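Local coordinates for effector protein MavE (Legionella pneumophila subsp. pneumophila, PDB 6PIR), which is a virulence effector indispensable for endoplasmic reticulum-mediated remodelling of the Legionella-containing vacuole and for its evasion of lysosomes, at residues F10-L15 and K128-K133; F17-L22 and E121-I126; D30-F35 and I69-A74; D55-E60 and L105-T110. All coordinates share one frame; numbering follows the deposited sequence.

Interaction 1: F10-L15 and K128-K133; sequences FLINSL and KELIAK
Leu11 and Ile12 meet Leu130 and Ile131 with branched aliphatic chains alone, so no aromatic face or edge enters this contact; the Phe10 ring turns to the other flank of its helix, against Ala94, Val76 and Ser77. The setting is the helical bundle of MavE, whose first and last helices, 5-21 and 115-134, run roughly antiparallel here: the short axes of 10-15 and 128-133 come within 9.7 Å at 140° between their directions. Ile12 lies opposite Leu130, with 7.0 Å between their CA atoms, and does most of the touching. Its CG1 branch stands beside the backbone N (chi1 -72°) and runs on extended, which carries CD1 to 3.6 Å from Ile131 CG1. The same branch grazes the base of the neighbouring side chain, Ile12 CG1 lying 3.8 Å from Leu130 CB, while the far end of Leu130, its CD1 methyl, lies beside Leu11. There the approach is looser, methyl to methyl, with Leu11 CD1 4.1 Å from Leu130 CD1. Leu11 is buried and also rests on Leu98 and Tyr102 of helix 85-106, whereas Ile12, Leu130 and Ile131 keep some exposure. Ile131 points along the interface at its base, but its chain then turns inward and sets CG1 against both branches of Ile12: besides the contact with CD1, the second branch is engaged, Ile12 CG2 lying 3.7 Å from both Ile131 CG1 and Ile131 CD1.

Interaction 2: F17-L22 and E121-I126; sequences FLETIL and ENSSQI
Glu19 reaches straight across to Ser123 and Ser124, its extended chain laid over the backbone between the two serines. CG starts beside the backbone N (chi1 -70°). OE2 of Glu19 accepts a hydrogen bond from Ser123 OG at 2.9 Å through its anti lone pair, the one turned away from OE1. Glu19 OE1 faces the next residue along the helix, 3.7 Å from Ser124 CB, and forms a salt bridge to Arg127, one turn beyond Ser123. The Ser123 hydroxyl is brought round to meet the acid by a chi1 of -177°, which sets OG anti to its own backbone N. These are the facing sides of an antiparallel helix pair in the bundle: the axes of 17-21 and 121-126 approach to 9.4 Å, and their directions differ by 149°. Glu19 and Ser123 are both buried, and the carboxylate, probably stabilised as an anion by Arg127, is met there by polar partners. Leu18 comes in beside the acid from the core side, and its CD2 methyl lies 4.0 Å from Ser123 OG. Leu106 of helix 85-106 packs against both Leu18 and Ser123 on that flank.

Interaction 3: D30-F35 and I69-A74; sequences DAIHHF and IAEAIA
His33 and Glu71 make the polar part of this contact, a histidine-carboxylate hydrogen bond from ND1 to OE2 at 2.7 Å. The oxygen sits at the edge of the imidazole, close to the ring plane, and receives the N-H through its anti lone pair. The bond is bent, with an N-H...O angle of 140°, and the carboxylate plane is turned 60° from the ring. On the His33 side, chi1 of -172° places the ring anti to the backbone N, where ND1 faces Glu71; the glutamate answers with a chain bent at chi2, lying across the histidine at about a right angle. OE2 of Glu71 also lies close to the base of the histidine, 3.1 Å from His33 CB. Glu71 is buried, and its charge would tend to favour a protonated imidazole. The van der Waals part is small: the CG2 methyl of Ile32 rests 3.8 Å from Glu71 OE1. The contact joins the short helix 26-36 to helix 59-77, and Ile21 of helix 5-21 touches both Ile32 and Glu71 at the junction. Nearby on helix 59-77, Ala70 and Ile73 pack against Tyr45 of the NPxY motif, and Ile73 also reaches helix 85-106.

Interaction 4: D55-E60 and L105-T110; sequences DDWSKE and LLTANT
Trp57, the residue that meets Thr107 and Thr110, follows directly on a short 3-10 turn that includes Asp55 and Asp56. The turn is tied to the last helix through Asp56, whose carbonyl oxygen is hydrogen-bonded to Arg115. At Trp57 the chain extends, and a chi1 of -78° swings the indole toward the loop that follows helix 85-106. The six-membered ring leads, and CZ2 is the atom nearest both threonines. Trp57 CZ2 lies 3.7 Å from Thr107 CB and 3.7 Å from Thr107 O, the carbonyl oxygen meeting the ring at its edge and in its plane. Thr110, further along the loop, brings OG1 to 3.9 Å and CG2 to 4.0 Å from Trp57 CZ2. Thr107 CB and Thr110 OG1 both sit obliquely to the ring, and both threonine side chains run across the indole at about a right angle. Ser58 then occupies the N-cap position of helix 59-77, its OG hydrogen-bonded to the backbone N of Asp61, and Lys59 and Glu60 begin that helix. The contact thus joins the start of one bundle helix to the loop leaving another. The threonine hydroxyls find their partners outside the contact: Thr107 OG1 with Val103 O, a turn back, and Thr52 N; Thr110 OG1 with Arg115. That arginine also makes a cation-pi interaction with Trp57, linking the indole to a threonine it touches. Across the two segments the chemistry is therefore van der Waals contact, with at most a weak electrostatic attraction between the ring edge and the Thr107 carbonyl oxygen, while the threonine hydroxyls bond outside the segments.

Interactions 1 and 2 are successive stations on one seam between helix 5-21 and helix 115-134, their centres about 10 Å apart, joining the two ends of this helical part of the protein. Interactions 3 and 4 each lie about 14 Å from interaction 2, centre to centre, and about 19 Å from one another. Both involve helix 59-77 or its start, and their segments alternate along the chain, whereas interaction 1 encloses all the others. Leu106 links interactions 1, 2 and 4: it packs on Leu15, Leu18, Ser123 and Ile126, and its carbonyl oxygen is hydrogen-bonded to Asn122. Together the contacts draw sequence-distant helices into one compact all-helical body.

Interaction 1: F10-L15 and K128-K133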
loop_
_atom_site.group_PDB
_atom_site.type_symbol
_atom_site.label_atom_id
_atom_site.label_comp_id
_atom_site.label_asym_id
_atom_site.label_seq_id
_atom_site.Cartn_x
_atom_site.Cartn_y
_atom_site.Cartn_z
ATOM N N PHE A 10 -6.152 -8.180 -3.224
ATOM C CA PHE A 10 -5.197 -7.706 -2.237
ATOM C C PHE A 10 -4.802 -6.257 -2.518
ATOM O O PHE A 10 -4.703 -5.430 -1.600
ATOM C CB PHE A 10 -3.966 -8.593 -2.261
ATOM C CG PHE A 10 -3.024 -8.341 -1.129
ATOM C CD1 PHE A 10 -3.117 -9.091 0.039
ATOM C CD2 PHE A 10 -2.036 -7.380 -1.228
ATOM C CE1 PHE A 10 -2.239 -8.867 1.109
ATOM C CE2 PHE A 10 -1.166 -7.148 -0.175
ATOM C CZ PHE A 10 -1.267 -7.898 0.997
ATOM N N LEU A 11 -4.562 -5.939 -3.782
ATOM C CA LEU A 11 -4.225 -4.578 -4.162
ATOM C C LEU A 11 -5.371 -3.638 -3.844
ATOM O O LEU A 11 -5.152 -2.544 -3.328
ATOM C CB LEU A 11 -3.900 -4.531 -5.665
ATOM C CG LEU A 11 -2.615 -5.211 -6.120
ATOM C CD1 LEU A 11 -2.639 -5.306 -7.651
ATOM C CD2 LEU A 11 -1.362 -4.484 -5.627
ATOM N N ILE A 12 -6.600 -4.009 -4.214
ATOM C CA ILE A 12 -7.735 -3.112 -3.977
ATOM C C ILE A 12 -7.880 -2.799 -2.481
ATOM O O ILE A 12 -8.085 -1.642 -2.066
ATOM C CB ILE A 12 -9.016 -3.736 -4.539
ATOM C CG1 ILE A 12 -8.989 -3.681 -6.070
ATOM C CG2 ILE A 12 -10.234 -3.046 -3.978
ATOM C CD1 ILE A 12 -10.008 -4.544 -6.657
ATOM N N ASN A 13 -7.781 -3.825 -1.641
ATOM C CA ASN A 13 -7.950 -3.584 -0.198
ATOM C C ASN A 13 -6.779 -2.819 0.391
ATOM O O ASN A 13 -6.946 -1.998 1.325
ATOM C CB ASN A 13 -8.121 -4.912 0.513
ATOM C CG ASN A 13 -9.434 -5.546 0.210
ATOM O OD1 ASN A 13 -10.424 -4.853 -0.004
ATOM N ND2 ASN A 13 -9.466 -6.867 0.214
ATOM N N SER A 14 -5.578 -3.103 -0.111
ATOM C CA SER A 14 -4.389 -2.392 0.336
ATOM C C SER A 14 -4.460 -0.915 -0.035
ATOM O O SER A 14 -4.124 -0.045 0.779
ATOM C CB SER A 14 -3.172 -3.073 -0.282
ATOM O OG SER A 14 -3.065 -4.386 0.223
ATOM N N LEU A 15 -4.892 -0.623 -1.264
ATOM C CA LEU A 15 -5.074 0.747 -1.691
ATOM C C LEU A 15 -6.140 1.451 -0.880
ATOM O O LEU A 15 -5.962 2.617 -0.526
ATOM C CB LEU A 15 -5.412 0.786 -3.181
ATOM C CG LEU A 15 -4.279 0.276 -4.040
ATOM C CD1 LEU A 15 -4.714 0.404 -5.508
ATOM C CD2 LEU A 15 -2.981 0.986 -3.759
ATOM N N LYS A 128 -10.084 2.268 -8.400
ATOM C CA LYS A 128 -11.332 2.319 -9.146
ATOM C C LYS A 128 -11.253 1.489 -10.429
ATOM O O LYS A 128 -12.216 0.802 -10.782
ATOM C CB LYS A 128 -11.696 3.769 -9.468
ATOM C CG LYS A 128 -12.125 4.610 -8.234
ATOM N N GLU A 129 -10.111 1.538 -11.132
ATOM C CA GLU A 129 -9.953 0.785 -12.375
ATOM C C GLU A 129 -10.001 -0.713 -12.112
ATOM O O GLU A 129 -10.700 -1.463 -12.818
ATOM C CB GLU A 129 -8.644 1.179 -13.059
ATOM C CG GLU A 129 -8.636 2.604 -13.592
ATOM C CD GLU A 129 -7.245 3.142 -13.675
ATOM O OE1 GLU A 129 -6.304 2.344 -13.531
ATOM O OE2 GLU A 129 -7.079 4.365 -13.802
ATOM N N LEU A 130 -9.254 -1.167 -11.097
ATOM C CA LEU A 130 -9.258 -2.591 -10.783
ATOM C C LEU A 130 -10.640 -3.047 -10.357
ATOM O O LEU A 130 -11.108 -4.110 -10.791
ATOM C CB LEU A 130 -8.230 -2.911 -9.687
ATOM C CG LEU A 130 -6.810 -2.997 -10.242
ATOM C CD1 LEU A 130 -5.786 -3.202 -9.123
ATOM C CD2 LEU A 130 -6.713 -4.105 -11.292
ATOM N N ILE A 131 -11.325 -2.242 -9.541
ATOM C CA ILE A 131 -12.651 -2.624 -9.077
ATOM C C ILE A 131 -13.601 -2.734 -10.252
ATOM O O ILE A 131 -14.393 -3.684 -10.342
ATOM C CB ILE A 131 -13.155 -1.635 -8.021
ATOM C CG1 ILE A 131 -12.369 -1.841 -6.744
ATOM C CG2 ILE A 131 -14.623 -1.848 -7.758
ATOM C CD1 ILE A 131 -12.643 -0.811 -5.753
ATOM N N ALA A 132 -13.527 -1.766 -11.177
ATOM C CA ALA A 132 -14.358 -1.793 -12.372
ATOM C C ALA A 132 -14.151 -3.081 -13.159
ATOM O O ALA A 132 -15.109 -3.646 -13.692
ATOM C CB ALA A 132 -14.046 -0.576 -13.236
ATOM N N LYS A 133 -12.919 -3.590 -13.212
ATOM C CA LYS A 133 -12.740 -4.819 -13.984
ATOM C C LYS A 133 -12.915 -6.090 -13.152
ATOM O O LYS A 133 -12.891 -7.192 -13.714
ATOM C CB LYS A 133 -11.362 -4.833 -14.654
#

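Interaction 2: F17-L22 and E121-I126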
loop_
_atom_site.group_PDB
_atom_site.type_symbol
_atom_site.label_atom_id
_atom_site.label_comp_id
_atom_site.label_asym_id
_atom_site.label_seq_id
_atom_site.Cartn_x
_atom_site.Cartn_y
_atom_site.Cartn_z
ATOM N N PHE A 17 -6.850 0.904 2.305
ATOM C CA PHE A 17 -6.235 1.283 3.573
ATOM C C PHE A 17 -5.188 2.375 3.392
ATOM O O PHE A 17 -5.066 3.255 4.246
ATOM C CB PHE A 17 -5.600 0.100 4.262
ATOM C CG PHE A 17 -6.567 -0.764 4.999
ATOM C CD1 PHE A 17 -7.377 -0.227 6.005
ATOM C CD2 PHE A 17 -6.690 -2.091 4.679
ATOM C CE1 PHE A 17 -8.269 -1.029 6.685
ATOM C CE2 PHE A 17 -7.564 -2.905 5.395
ATOM C CZ PHE A 17 -8.359 -2.350 6.396
ATOM N N LEU A 18 -4.393 2.306 2.312
ATOM C CA LEU A 18 -3.427 3.359 2.012
ATOM C C LEU A 18 -4.112 4.715 1.931
ATOM O O LEU A 18 -3.661 5.702 2.529
ATOM C CB LEU A 18 -2.706 3.054 0.685
ATOM C CG LEU A 18 -1.713 4.135 0.215
ATOM C CD1 LEU A 18 -0.544 4.373 1.175
ATOM C CD2 LEU A 18 -1.184 3.784 -1.231
ATOM N N GLU A 19 -5.200 4.797 1.165
ATOM C CA GLU A 19 -5.901 6.071 1.014
ATOM C C GLU A 19 -6.485 6.535 2.344
ATOM O O GLU A 19 -6.474 7.734 2.648
ATOM C CB GLU A 19 -7.020 5.954 -0.025
ATOM C CG GLU A 19 -6.551 5.796 -1.453
ATOM C CD GLU A 19 -7.661 5.197 -2.337
ATOM O OE1 GLU A 19 -8.806 5.668 -2.201
ATOM O OE2 GLU A 19 -7.397 4.206 -3.073
ATOM N N THR A 20 -7.042 5.600 3.121
ATOM C CA THR A 20 -7.610 5.928 4.427
ATOM C C THR A 20 -6.539 6.511 5.360
ATOM O O THR A 20 -6.724 7.582 5.962
ATOM C CB THR A 20 -8.257 4.662 5.009
ATOM O OG1 THR A 20 -9.325 4.200 4.152
ATOM C CG2 THR A 20 -8.835 4.886 6.415
ATOM N N ILE A 21 -5.384 5.848 5.439
ATOM C CA ILE A 21 -4.300 6.307 6.301
ATOM C C ILE A 21 -3.824 7.679 5.837
ATOM O O ILE A 21 -3.629 8.593 6.645
ATOM C CB ILE A 21 -3.165 5.268 6.315
ATOM C CG1 ILE A 21 -3.669 3.965 6.945
ATOM C CG2 ILE A 21 -1.938 5.790 7.118
ATOM C CD1 ILE A 21 -2.719 2.777 6.731
ATOM N N LEU A 22 -3.719 7.873 4.523
ATOM C CA LEU A 22 -3.300 9.174 4.014
ATOM C C LEU A 22 -4.405 10.229 4.089
ATOM O O LEU A 22 -4.167 11.387 3.745
ATOM C CB LEU A 22 -2.809 9.021 2.568
ATOM C CG LEU A 22 -1.572 8.117 2.494
ATOM C CD1 LEU A 22 -1.104 7.909 1.052
ATOM C CD2 LEU A 22 -0.443 8.659 3.411
ATOM N N GLU A 121 -4.494 10.211 -4.571
ATOM C CA GLU A 121 -5.295 10.282 -5.795
ATOM C C GLU A 121 -4.871 9.230 -6.821
ATOM O O GLU A 121 -5.727 8.602 -7.458
ATOM C CB GLU A 121 -5.253 11.699 -6.338
ATOM C CG GLU A 121 -6.042 12.624 -5.404
ATOM C CD GLU A 121 -5.640 14.070 -5.564
ATOM O OE1 GLU A 121 -4.666 14.294 -6.314
ATOM O OE2 GLU A 121 -6.271 14.963 -4.939
ATOM N N ASN A 122 -3.561 9.010 -6.989
ATOM C CA ASN A 122 -3.075 7.897 -7.800
ATOM C C ASN A 122 -3.736 6.599 -7.344
ATOM O O ASN A 122 -4.295 5.843 -8.147
ATOM C CB ASN A 122 -1.543 7.750 -7.676
ATOM C CG ASN A 122 -0.747 8.904 -8.323
ATOM O OD1 ASN A 122 -1.264 9.664 -9.148
ATOM N ND2 ASN A 122 0.531 9.040 -7.927
ATOM N N SER A 123 -3.731 6.365 -6.025
ATOM C CA SER A 123 -4.292 5.152 -5.456
ATOM C C SER A 123 -5.778 5.041 -5.756
ATOM O O SER A 123 -6.260 3.979 -6.160
ATOM C CB SER A 123 -4.035 5.132 -3.936
ATOM O OG SER A 123 -4.519 3.933 -3.378
ATOM N N SER A 124 -6.528 6.127 -5.553
ATOM C CA SER A 124 -7.968 6.068 -5.801
ATOM C C SER A 124 -8.267 5.688 -7.246
ATOM O O SER A 124 -9.165 4.876 -7.499
ATOM C CB SER A 124 -8.626 7.401 -5.465
ATOM O OG SER A 124 -8.144 8.420 -6.324
ATOM N N GLN A 125 -7.528 6.268 -8.206
ATOM C CA GLN A 125 -7.760 5.950 -9.628
ATOM C C GLN A 125 -7.420 4.497 -9.940
ATOM O O GLN A 125 -8.194 3.790 -10.607
ATOM C CB GLN A 125 -6.942 6.889 -10.518
ATOM C CG GLN A 125 -7.526 8.299 -10.621
ATOM C CD GLN A 125 -8.731 8.343 -11.542
ATOM O OE1 GLN A 125 -8.587 8.269 -12.766
ATOM N NE2 GLN A 125 -9.927 8.446 -10.961
ATOM N N ILE A 126 -6.259 4.030 -9.463
ATOM C CA ILE A 126 -5.842 2.645 -9.701
ATOM C C ILE A 126 -6.859 1.663 -9.114
ATOM O O ILE A 126 -7.230 0.659 -9.747
ATOM C CB ILE A 126 -4.430 2.433 -9.125
ATOM C CG1 ILE A 126 -3.385 3.258 -9.886
ATOM C CG2 ILE A 126 -4.057 0.936 -8.999
ATOM C CD1 ILE A 126 -2.025 3.297 -9.161
#

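Interaction 3: D30-F35 and I69-A74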
loop_
_atom_site.group_PDB
_atom_site.type_symbol
_atom_site.label_atom_id
_atom_site.label_comp_id
_atom_site.label_asym_id
_atom_site.label_seq_id
_atom_site.Cartn_x
_atom_site.Cartn_y
_atom_site.Cartn_z
ATOM N N ASP A 30 -0.558 7.867 13.695
ATOM C CA ASP A 30 0.265 7.264 14.746
ATOM C C ASP A 30 -0.510 6.190 15.493
ATOM O O ASP A 30 0.064 5.175 15.893
ATOM C CB ASP A 30 0.770 8.314 15.735
ATOM C CG ASP A 30 1.764 9.298 15.122
ATOM O OD1 ASP A 30 2.333 8.988 14.065
ATOM O OD2 ASP A 30 1.999 10.364 15.740
ATOM N N ALA A 31 -1.820 6.404 15.714
ATOM C CA ALA A 31 -2.646 5.382 16.369
ATOM C C ALA A 31 -2.744 4.110 15.523
ATOM O O ALA A 31 -2.685 2.986 16.051
ATOM C CB ALA A 31 -4.034 5.955 16.663
ATOM N N ILE A 32 -2.907 4.281 14.209
ATOM C CA ILE A 32 -2.958 3.151 13.280
ATOM C C ILE A 32 -1.639 2.400 13.304
ATOM O O ILE A 32 -1.602 1.166 13.388
ATOM C CB ILE A 32 -3.275 3.637 11.861
ATOM C CG1 ILE A 32 -4.665 4.274 11.803
ATOM C CG2 ILE A 32 -3.168 2.433 10.894
ATOM C CD1 ILE A 32 -4.968 5.048 10.498
ATOM N N HIS A 33 -0.531 3.147 13.245
ATOM C CA HIS A 33 0.785 2.535 13.346
ATOM C C HIS A 33 0.915 1.731 14.633
ATOM O O HIS A 33 1.400 0.588 14.630
ATOM C CB HIS A 33 1.887 3.604 13.268
ATOM C CG HIS A 33 3.254 2.998 13.185
ATOM N ND1 HIS A 33 3.700 2.338 12.054
ATOM C CD2 HIS A 33 4.213 2.827 14.120
ATOM C CE1 HIS A 33 4.904 1.840 12.290
ATOM N NE2 HIS A 33 5.234 2.123 13.536
ATOM N N HIS A 34 0.510 2.334 15.755
ATOM C CA HIS A 34 0.596 1.661 17.031
ATOM C C HIS A 34 -0.176 0.354 17.003
ATOM O O HIS A 34 0.290 -0.664 17.535
ATOM C CB HIS A 34 0.047 2.606 18.096
ATOM C CG HIS A 34 -0.003 1.998 19.457
ATOM N ND1 HIS A 34 1.065 1.322 20.006
ATOM C CD2 HIS A 34 -0.997 1.950 20.372
ATOM C CE1 HIS A 34 0.732 0.892 21.211
ATOM N NE2 HIS A 34 -0.514 1.262 21.455
ATOM N N PHE A 35 -1.340 0.361 16.342
ATOM C CA PHE A 35 -2.170 -0.833 16.266
ATOM C C PHE A 35 -1.499 -1.933 15.454
ATOM O O PHE A 35 -1.638 -3.117 15.778
ATOM C CB PHE A 35 -3.531 -0.485 15.648
ATOM C CG PHE A 35 -4.386 -1.693 15.386
ATOM C CD1 PHE A 35 -5.071 -2.307 16.426
ATOM C CD2 PHE A 35 -4.512 -2.202 14.102
ATOM C CE1 PHE A 35 -5.858 -3.443 16.184
ATOM C CE2 PHE A 35 -5.290 -3.326 13.859
ATOM C CZ PHE A 35 -5.972 -3.933 14.880
ATOM N N ILE A 69 2.015 2.157 3.748
ATOM C CA ILE A 69 2.029 0.908 2.985
ATOM C C ILE A 69 2.180 -0.292 3.920
ATOM O O ILE A 69 1.506 -1.312 3.753
ATOM C CB ILE A 69 3.144 0.920 1.929
ATOM C CG1 ILE A 69 2.807 1.874 0.770
ATOM C CG2 ILE A 69 3.354 -0.490 1.380
ATOM C CD1 ILE A 69 1.701 1.383 -0.180
ATOM N N ALA A 70 3.148 -0.227 4.850
ATOM C CA ALA A 70 3.369 -1.353 5.754
ATOM C C ALA A 70 2.129 -1.616 6.597
ATOM O O ALA A 70 1.742 -2.780 6.794
ATOM C CB ALA A 70 4.604 -1.114 6.630
ATOM N N GLU A 71 1.447 -0.547 7.022
ATOM C CA GLU A 71 0.228 -0.691 7.810
ATOM C C GLU A 71 -0.884 -1.277 6.970
ATOM O O GLU A 71 -1.663 -2.099 7.460
ATOM C CB GLU A 71 -0.195 0.658 8.384
ATOM C CG GLU A 71 0.731 1.123 9.523
ATOM C CD GLU A 71 0.863 2.636 9.625
ATOM O OE1 GLU A 71 0.020 3.388 9.103
ATOM O OE2 GLU A 71 1.827 3.094 10.246
ATOM N N ALA A 72 -0.978 -0.847 5.715
ATOM C CA ALA A 72 -1.983 -1.375 4.812
ATOM C C ALA A 72 -1.785 -2.868 4.600
ATOM O O ALA A 72 -2.741 -3.644 4.689
ATOM C CB ALA A 72 -1.922 -0.633 3.470
ATOM N N ILE A 73 -0.543 -3.292 4.357
ATOM C CA ILE A 73 -0.259 -4.720 4.166
ATOM C C ILE A 73 -0.624 -5.512 5.419
ATOM O O ILE A 73 -1.238 -6.583 5.339
ATOM C CB ILE A 73 1.215 -4.926 3.777
ATOM C CG1 ILE A 73 1.507 -4.310 2.420
ATOM C CG2 ILE A 73 1.599 -6.402 3.809
ATOM C CD1 ILE A 73 2.966 -4.194 2.124
ATOM N N ALA A 74 -0.228 -5.007 6.595
ATOM C CA ALA A 74 -0.576 -5.643 7.859
ATOM C C ALA A 74 -2.083 -5.817 7.992
ATOM O O ALA A 74 -2.563 -6.906 8.342
ATOM C CB ALA A 74 -0.036 -4.789 9.018
#

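Interaction 4: D55-E60 and L105-T110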
loop_
_atom_site.group_PDB
_atom_site.type_symbol
_atom_site.label_atom_id
_atom_site.label_comp_id
_atom_site.label_asym_id
_atom_site.label_seq_id
_atom_site.Cartn_x
_atom_site.Cartn_y
_atom_site.Cartn_z
ATOM N N ASP A 55 14.919 10.763 -4.508
ATOM C CA ASP A 55 15.787 11.874 -4.112
ATOM C C ASP A 55 15.076 13.213 -4.119
ATOM O O ASP A 55 15.600 14.174 -3.530
ATOM C CB ASP A 55 17.026 11.938 -4.995
ATOM C CG ASP A 55 17.884 10.710 -4.855
ATOM O OD1 ASP A 55 17.804 10.056 -3.790
ATOM O OD2 ASP A 55 18.646 10.411 -5.788
ATOM N N ASP A 56 13.896 13.286 -4.723
ATOM C CA ASP A 56 13.030 14.455 -4.687
ATOM C C ASP A 56 11.987 14.381 -3.581
ATOM O O ASP A 56 11.179 15.303 -3.458
ATOM C CB ASP A 56 12.300 14.638 -6.021
ATOM C CG ASP A 56 13.225 14.987 -7.142
ATOM O OD1 ASP A 56 14.130 15.813 -6.929
ATOM O OD2 ASP A 56 13.043 14.441 -8.250
ATOM N N TRP A 57 11.959 13.300 -2.799
ATOM C CA TRP A 57 11.032 13.149 -1.686
ATOM C C TRP A 57 11.724 13.532 -0.373
ATOM O O TRP A 57 12.858 13.113 -0.127
ATOM C CB TRP A 57 10.552 11.695 -1.592
ATOM C CG TRP A 57 9.485 11.262 -2.593
ATOM C CD1 TRP A 57 9.571 11.243 -3.960
ATOM C CD2 TRP A 57 8.170 10.812 -2.265
ATOM N NE1 TRP A 57 8.394 10.757 -4.507
ATOM C CE2 TRP A 57 7.517 10.485 -3.484
ATOM C CE3 TRP A 57 7.496 10.591 -1.053
ATOM C CZ2 TRP A 57 6.209 9.986 -3.519
ATOM C CZ3 TRP A 57 6.186 10.110 -1.100
ATOM C CH2 TRP A 57 5.562 9.817 -2.320
ATOM N N SER A 58 11.034 14.297 0.471
ATOM C CA SER A 58 11.562 14.556 1.807
ATOM C C SER A 58 11.536 13.281 2.647
ATOM O O SER A 58 10.781 12.353 2.378
ATOM C CB SER A 58 10.766 15.645 2.505
ATOM O OG SER A 58 9.450 15.209 2.810
ATOM N N LYS A 59 12.383 13.248 3.683
ATOM C CA LYS A 59 12.394 12.105 4.595
ATOM C C LYS A 59 11.025 11.915 5.233
ATOM O O LYS A 59 10.553 10.785 5.393
ATOM C CB LYS A 59 13.489 12.290 5.665
ATOM C CG LYS A 59 13.417 11.281 6.831
ATOM C CD LYS A 59 14.526 11.457 7.882
ATOM C CE LYS A 59 14.091 12.405 8.986
ATOM N NZ LYS A 59 14.932 12.280 10.226
ATOM N N GLU A 60 10.369 13.007 5.597
ATOM C CA GLU A 60 9.076 12.896 6.262
ATOM C C GLU A 60 8.017 12.300 5.331
ATOM O O GLU A 60 7.175 11.510 5.776
ATOM C CB GLU A 60 8.630 14.253 6.778
ATOM C CG GLU A 60 9.474 14.708 7.941
ATOM C CD GLU A 60 9.343 13.819 9.180
ATOM O OE1 GLU A 60 8.194 13.534 9.621
ATOM O OE2 GLU A 60 10.401 13.437 9.728
ATOM N N LEU A 105 4.422 2.964 -9.257
ATOM C CA LEU A 105 3.285 3.639 -9.873
ATOM C C LEU A 105 2.684 4.659 -8.925
ATOM O O LEU A 105 2.428 5.805 -9.304
ATOM C CB LEU A 105 2.217 2.625 -10.264
ATOM C CG LEU A 105 2.520 1.802 -11.483
ATOM C CD1 LEU A 105 1.418 0.784 -11.642
ATOM C CD2 LEU A 105 2.604 2.738 -12.694
ATOM N N LEU A 106 2.425 4.239 -7.696
ATOM C CA LEU A 106 1.782 5.107 -6.718
ATOM C C LEU A 106 2.617 6.341 -6.408
ATOM O O LEU A 106 2.056 7.406 -6.118
ATOM C CB LEU A 106 1.515 4.320 -5.429
ATOM C CG LEU A 106 0.490 3.184 -5.466
ATOM C CD1 LEU A 106 0.686 2.327 -4.248
ATOM C CD2 LEU A 106 -0.945 3.693 -5.538
ATOM N N THR A 107 3.950 6.231 -6.464
ATOM C CA THR A 107 4.840 7.331 -6.091
ATOM C C THR A 107 5.294 8.161 -7.288
ATOM O O THR A 107 6.092 9.094 -7.128
ATOM C CB THR A 107 6.065 6.794 -5.345
ATOM O OG1 THR A 107 6.772 5.869 -6.176
ATOM C CG2 THR A 107 5.641 6.091 -4.040
ATOM N N ALA A 108 4.765 7.884 -8.474
ATOM C CA ALA A 108 5.125 8.610 -9.681
ATOM C C ALA A 108 4.238 9.839 -9.838
ATOM O O ALA A 108 3.087 9.837 -9.403
ATOM C CB ALA A 108 4.964 7.700 -10.906
ATOM N N ASN A 109 4.785 10.884 -10.491
ATOM C CA ASN A 109 4.041 12.090 -10.892
ATOM C C ASN A 109 3.369 12.780 -9.715
ATOM O O ASN A 109 2.249 13.282 -9.839
ATOM C CB ASN A 109 2.997 11.815 -11.972
ATOM C CG ASN A 109 3.602 11.292 -13.242
ATOM O OD1 ASN A 109 4.567 11.862 -13.747
ATOM N ND2 ASN A 109 3.032 10.223 -13.785
ATOM N N THR A 110 4.014 12.769 -8.555
ATOM C CA THR A 110 3.400 13.422 -7.409
ATOM C C THR A 110 3.718 14.908 -7.396
ATOM O O THR A 110 4.760 15.371 -7.884
ATOM C CB THR A 110 3.831 12.790 -6.081
ATOM O OG1 THR A 110 5.256 12.929 -5.894
ATOM C CG2 THR A 110 3.381 11.315 -6.033
#